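Local coordinates for protein IclR family transcriptional regulator (Brucella abortus, PDB 5WHM) that probably represses transcription by binding operator DNA through its helix-turn-helix domain, as an IclR-type regulator whose C-terminal domain is expected to sense a small-molecule effector, at residues A115-A123 with L231-L242. Sequence-based numbering, arbitrary orientation.
Sequences AKAAVAMAA and LVFNCGGPSFQL. With ACY (acetic acid), chain J.
M121, a selenomethionine, runs alongside the ring of F233, its CG 3.5 Å from CE2 and its SE 4.6 Å from the ring centroid. This is an oblique Met-aromatic contact between non-hydrogen-bonded partners of an antiparallel pair. CG of M121 stands anti to the backbone N (chi1 179°), which carries the chain along the CE2 and CZ side of the ring; the chain stays extended through chi2, which sets SE beside the ring and 4.3 Å from L231 CD1. Further along the same face, C235 SG lies against V119 CG2 and A115 CB, both at 3.9 Å.

The other face is polar around N234. Its OD1 makes a weak bond to A120 N, which also donates to N234 O, and a water links OD1 to A118 O. The amide's other end, ND2, hydrogen-bonds Y131 OH and, over 3.2 Å, donates to O of a bound acetic acid, probably from the crystallisation liquor, which S157 and V158 also hold.

Paired backbone bonds join A122 with V232 and A120 with N234. G236 N also donates to A118 O, and a second water bridges A118 N and G236 O. Beyond it, Q241 stretches its extended side chain back to the end of helix 101-115, where NE2 lies near the K116 carbonyl.

Strands 118-125 and 229-238 are central neighbours in the six-stranded antiparallel sheet of the GAF-like C-terminal domain, where IclR relatives bind effectors.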
ATOM      1  N   ALA C 115     -23.326 -13.808  -9.239  1.00 48.03           N
ATOM      2  CA  ALA C 115     -23.576 -12.710 -10.163  1.00 48.39           C
ATOM      3  C   ALA C 115     -22.644 -12.720 -11.362  1.00 50.98           C
ATOM      4  O   ALA C 115     -22.847 -11.912 -12.284  1.00 43.76           O
ATOM      5  CB  ALA C 115     -23.439 -11.360  -9.444  1.00 46.08           C
ATOM      6  N   LYS C 116     -21.611 -13.571 -11.338  1.00 50.02           N
ATOM      7  CA  LYS C 116     -20.539 -13.585 -12.338  1.00 51.55           C
ATOM      8  C   LYS C 116     -19.944 -12.191 -12.525  1.00 49.39           C
ATOM      9  O   LYS C 116     -19.678 -11.737 -13.638  1.00 50.87           O
ATOM     10  CB  LYS C 116     -21.034 -14.175 -13.667  1.00 59.19           C
ATOM     11  CG  LYS C 116     -21.701 -15.540 -13.504  1.00 61.06           C
ATOM     12  CD  LYS C 116     -21.876 -16.253 -14.835  1.00 69.56           C
ATOM     13  CE  LYS C 116     -22.420 -17.665 -14.641  1.00 77.66           C
ATOM     14  NZ  LYS C 116     -21.580 -18.449 -13.686  1.00 79.48           N
ATOM     15  N   ALA C 117     -19.710 -11.512 -11.405  1.00 46.18           N
ATOM     16  CA  ALA C 117     -19.244 -10.139 -11.453  1.00 44.20           C
ATOM     17  C   ALA C 117     -18.402  -9.846 -10.210  1.00 41.52           C
ATOM     18  O   ALA C 117     -18.495 -10.541  -9.197  1.00 54.38           O
ATOM     19  CB  ALA C 117     -20.419  -9.167 -11.549  1.00 43.51           C
ATOM     20  N   ALA C 118     -17.616  -8.779 -10.280  1.00 40.18           N
ATOM     21  CA  ALA C 118     -16.731  -8.420  -9.172  1.00 37.96           C
ATOM     22  C   ALA C 118     -17.494  -7.798  -7.993  1.00 48.64           C
ATOM     23  O   ALA C 118     -18.375  -6.948  -8.174  1.00 35.41           O
ATOM     24  CB  ALA C 118     -15.652  -7.457  -9.662  1.00 44.66           C
ATOM     25  N   VAL C 119     -17.148  -8.228  -6.780  1.00 34.69           N
ATOM     26  CA  VAL C 119     -17.685  -7.674  -5.538  1.00 32.96           C
ATOM     27  C   VAL C 119     -16.511  -7.064  -4.775  1.00 31.49           C
ATOM     28  O   VAL C 119     -15.454  -7.703  -4.654  1.00 31.88           O
ATOM     29  CB  VAL C 119     -18.403  -8.749  -4.700  1.00 33.50           C
ATOM     30  CG1 VAL C 119     -18.904  -8.215  -3.376  1.00 32.15           C
ATOM     31  CG2 VAL C 119     -19.606  -9.356  -5.533  1.00 35.29           C
ATOM     32  N   ALA C 120     -16.683  -5.825  -4.300  1.00 30.15           N
ATOM     33  CA  ALA C 120     -15.584  -5.093  -3.670  1.00 29.04           C
ATOM     34  C   ALA C 120     -16.045  -4.501  -2.346  1.00 28.02           C
ATOM     35  O   ALA C 120     -17.249  -4.317  -2.095  1.00 28.34           O
ATOM     36  CB  ALA C 120     -15.022  -3.977  -4.585  1.00 29.01           C
HETATM   37  N   MSE C 121     -15.057  -4.208  -1.505  1.00 27.37           N
HETATM   38  CA  MSE C 121     -15.249  -3.497  -0.263  1.00 33.28           C
HETATM   39  C   MSE C 121     -14.354  -2.230  -0.285  1.00 26.25           C
HETATM   40  O   MSE C 121     -13.185  -2.325  -0.631  1.00 26.26           O
HETATM   41  CB  MSE C 121     -14.905  -4.384   0.929  1.00 29.88           C
HETATM   42  CG  MSE C 121     -15.051  -3.699   2.271  1.00 31.18           C
HETATM   43 SE   MSE C 121     -14.551  -4.897   3.745  0.77 38.13          SE
HETATM   44  CE  MSE C 121     -12.622  -5.184   3.390  1.00 33.12           C
ATOM     45  N   ALA C 122     -14.938  -1.071   0.037  1.00 27.85           N
ATOM     46  CA  ALA C 122     -14.278   0.220  -0.145  1.00 32.67           C
ATOM     47  C   ALA C 122     -14.553   1.116   1.055  1.00 32.08           C
ATOM     48  O   ALA C 122     -15.529   0.919   1.782  1.00 27.30           O
ATOM     49  CB  ALA C 122     -14.754   0.925  -1.428  1.00 29.25           C
ATOM     50  N   ALA C 123     -13.681   2.117   1.252  1.00 27.04           N
ATOM     51  CA  ALA C 123     -13.924   3.181   2.222  1.00 27.14           C
ATOM     52  C   ALA C 123     -13.385   4.495   1.653  1.00 29.21           C
ATOM     53  O   ALA C 123     -12.550   4.509   0.739  1.00 28.27           O
ATOM     54  CB  ALA C 123     -13.268   2.877   3.585  1.00 29.18           C
ATOM     55  N   LEU C 231     -18.097   1.441   5.740  1.00 33.71           N
ATOM     56  CA  LEU C 231     -17.615   0.579   4.672  1.00 33.61           C
ATOM     57  C   LEU C 231     -18.709   0.467   3.617  1.00 34.19           C
ATOM     58  O   LEU C 231     -19.891   0.606   3.916  1.00 34.88           O
ATOM     59  CB  LEU C 231     -17.256  -0.815   5.188  1.00 34.51           C
ATOM     60  CG  LEU C 231     -16.201  -0.925   6.263  1.00 39.02           C
ATOM     61  CD1 LEU C 231     -16.159  -2.365   6.798  1.00 43.00           C
ATOM     62  CD2 LEU C 231     -14.851  -0.491   5.691  1.00 36.04           C
ATOM     63  N   VAL C 232     -18.315   0.274   2.367  1.00 30.00           N
ATOM     64  CA  VAL C 232     -19.315   0.166   1.310  1.00 27.90           C
ATOM     65  C   VAL C 232     -18.978  -1.064   0.488  1.00 26.98           C
ATOM     66  O   VAL C 232     -17.806  -1.282   0.151  1.00 30.20           O
ATOM     67  CB  VAL C 232     -19.365   1.413   0.405  1.00 28.51           C
ATOM     68  CG1 VAL C 232     -20.567   1.292  -0.540  1.00 29.70           C
ATOM     69  CG2 VAL C 232     -19.432   2.703   1.231  1.00 32.17           C
ATOM     70  N   PHE C 233     -20.002  -1.861   0.163  1.00 26.84           N
ATOM     71  CA  PHE C 233     -19.832  -3.047  -0.664  1.00 33.06           C
ATOM     72  C   PHE C 233     -20.514  -2.831  -1.999  1.00 30.24           C
ATOM     73  O   PHE C 233     -21.601  -2.252  -2.057  1.00 31.65           O
ATOM     74  CB  PHE C 233     -20.377  -4.283   0.058  1.00 27.68           C
ATOM     75  CG  PHE C 233     -19.673  -4.549   1.362  1.00 30.03           C
ATOM     76  CD1 PHE C 233     -20.045  -3.858   2.523  1.00 31.63           C
ATOM     77  CD2 PHE C 233     -18.578  -5.422   1.416  1.00 30.89           C
ATOM     78  CE1 PHE C 233     -19.330  -4.055   3.740  1.00 32.01           C
ATOM     79  CE2 PHE C 233     -17.885  -5.643   2.615  1.00 30.42           C
ATOM     80  CZ  PHE C 233     -18.272  -4.971   3.787  1.00 30.80           C
ATOM     81  N   ASN C 234     -19.869  -3.236  -3.087  1.00 30.59           N
ATOM     82  CA  ASN C 234     -20.530  -3.079  -4.372  1.00 27.67           C
ATOM     83  C   ASN C 234     -20.441  -4.369  -5.170  1.00 33.50           C
ATOM     84  O   ASN C 234     -19.751  -5.330  -4.812  1.00 32.14           O
ATOM     85  CB  ASN C 234     -19.978  -1.891  -5.198  1.00 27.13           C
ATOM     86  CG  ASN C 234     -18.575  -2.143  -5.772  1.00 34.07           C
ATOM     87  OD1 ASN C 234     -17.974  -3.197  -5.575  1.00 39.09           O
ATOM     88  ND2 ASN C 234     -18.052  -1.154  -6.498  1.00 37.49           N
ATOM     89  N   CYS C 235     -21.190  -4.381  -6.263  1.00 34.26           N
ATOM     90  CA  CYS C 235     -21.170  -5.496  -7.192  1.00 32.80           C
ATOM     91  C   CYS C 235     -21.431  -4.868  -8.546  1.00 38.14           C
ATOM     92  O   CYS C 235     -22.433  -4.162  -8.711  1.00 35.27           O
ATOM     93  CB  CYS C 235     -22.226  -6.531  -6.825  1.00 35.54           C
ATOM     94  SG  CYS C 235     -22.293  -7.924  -8.004  1.00 39.38           S
ATOM     95  N   GLY C 236     -20.530  -5.073  -9.494  1.00 37.32           N
ATOM     96  CA  GLY C 236     -20.638  -4.303 -10.721  1.00 35.41           C
ATOM     97  C   GLY C 236     -19.896  -5.025 -11.816  1.00 42.00           C
ATOM     98  O   GLY C 236     -19.189  -6.003 -11.571  1.00 39.58           O
ATOM     99  N   GLY C 237     -20.078  -4.541 -13.041  1.00 45.02           N
ATOM    100  CA  GLY C 237     -19.441  -5.156 -14.178  1.00 42.24           C
ATOM    101  C   GLY C 237     -19.990  -4.643 -15.490  1.00 43.86           C
ATOM    102  O   GLY C 237     -20.644  -3.601 -15.548  1.00 39.61           O
ATOM    103  N   PRO C 238     -19.694  -5.356 -16.574  1.00 43.59           N
ATOM    104  CA  PRO C 238     -20.165  -4.938 -17.899  1.00 42.53           C
ATOM    105  C   PRO C 238     -21.674  -4.739 -17.924  1.00 44.84           C
ATOM    106  O   PRO C 238     -22.441  -5.580 -17.454  1.00 42.41           O
ATOM    107  CB  PRO C 238     -19.728  -6.095 -18.812  1.00 46.50           C
ATOM    108  CG  PRO C 238     -18.815  -7.003 -17.938  1.00 46.21           C
ATOM    109  CD  PRO C 238     -18.550  -6.285 -16.664  1.00 42.76           C
ATOM    110  N   SER C 239     -22.085  -3.601 -18.479  1.00 48.25           N
ATOM    111  CA  SER C 239     -23.489  -3.222 -18.465  1.00 49.80           C
ATOM    112  C   SER C 239     -24.353  -4.233 -19.200  1.00 53.29           C
ATOM    113  O   SER C 239     -25.499  -4.462 -18.803  1.00 53.16           O
ATOM    114  CB  SER C 239     -23.642  -1.834 -19.072  1.00 52.78           C
ATOM    115  OG  SER C 239     -23.050  -1.810 -20.354  1.00 55.85           O
ATOM    116  N   PHE C 240     -23.823  -4.868 -20.251  1.00 56.31           N
ATOM    117  CA  PHE C 240     -24.612  -5.875 -20.959  1.00 58.23           C
ATOM    118  C   PHE C 240     -24.879  -7.093 -20.080  1.00 55.13           C
ATOM    119  O   PHE C 240     -25.857  -7.808 -20.296  1.00 55.14           O
ATOM    120  CB  PHE C 240     -23.914  -6.287 -22.266  1.00 63.27           C
ATOM    121  CG  PHE C 240     -22.808  -7.315 -22.087  1.00 67.32           C
ATOM    122  CD1 PHE C 240     -23.080  -8.680 -22.193  1.00 72.42           C
ATOM    123  CD2 PHE C 240     -21.492  -6.919 -21.831  1.00 66.20           C
ATOM    124  CE1 PHE C 240     -22.068  -9.633 -22.033  1.00 71.99           C
ATOM    125  CE2 PHE C 240     -20.473  -7.868 -21.674  1.00 65.70           C
ATOM    126  CZ  PHE C 240     -20.765  -9.222 -21.770  1.00 68.56           C
ATOM    127  N   GLN C 241     -24.030  -7.345 -19.087  1.00 52.88           N
ATOM    128  CA  GLN C 241     -24.231  -8.478 -18.195  1.00 54.11           C
ATOM    129  C   GLN C 241     -25.120  -8.141 -17.006  1.00 51.86           C
ATOM    130  O   GLN C 241     -25.827  -9.021 -16.490  1.00 52.75           O
ATOM    131  CB  GLN C 241     -22.879  -8.965 -17.692  1.00 57.21           C
ATOM    132  CG  GLN C 241     -22.952  -9.981 -16.603  1.00 62.59           C
ATOM    133  CD  GLN C 241     -21.577 -10.400 -16.149  1.00 68.26           C
ATOM    134  OE1 GLN C 241     -20.562  -9.940 -16.682  1.00 70.41           O
ATOM    135  NE2 GLN C 241     -21.532 -11.275 -15.158  1.00 69.48           N
ATOM    136  N   LEU C 242     -25.110  -6.881 -16.574  1.00 45.56           N
ATOM    137  CA  LEU C 242     -25.808  -6.431 -15.367  1.00 45.84           C
ATOM    138  C   LEU C 242     -26.717  -5.267 -15.722  1.00 44.59           C
ATOM    139  O   LEU C 242     -26.413  -4.113 -15.410  1.00 42.86           O
ATOM    140  CB  LEU C 242     -24.820  -6.012 -14.275  1.00 40.68           C
ATOM    141  CG  LEU C 242     -23.903  -7.098 -13.709  1.00 43.08           C
ATOM    142  CD1 LEU C 242     -22.832  -6.476 -12.828  1.00 38.02           C
ATOM    143  CD2 LEU C 242     -24.723  -8.099 -12.912  1.00 41.78           C
TER
HETATM  144  C   ACY J 302     -19.106   1.661  -9.078  1.00 38.54           C
HETATM  145  O   ACY J 302     -19.263   1.472  -7.844  1.00 40.29           O
HETATM  146  OXT ACY J 302     -19.821   2.432  -9.775  1.00 36.10           O
HETATM  147  CH3 ACY J 302     -17.990   0.924  -9.766  1.00 35.90           C
HETATM  148  O   HOH W   1     -17.293  -4.515  -7.745  1.00 27.66           O
HETATM  149  O   HOH W   2     -17.399  -7.632 -12.790  1.00 47.82           O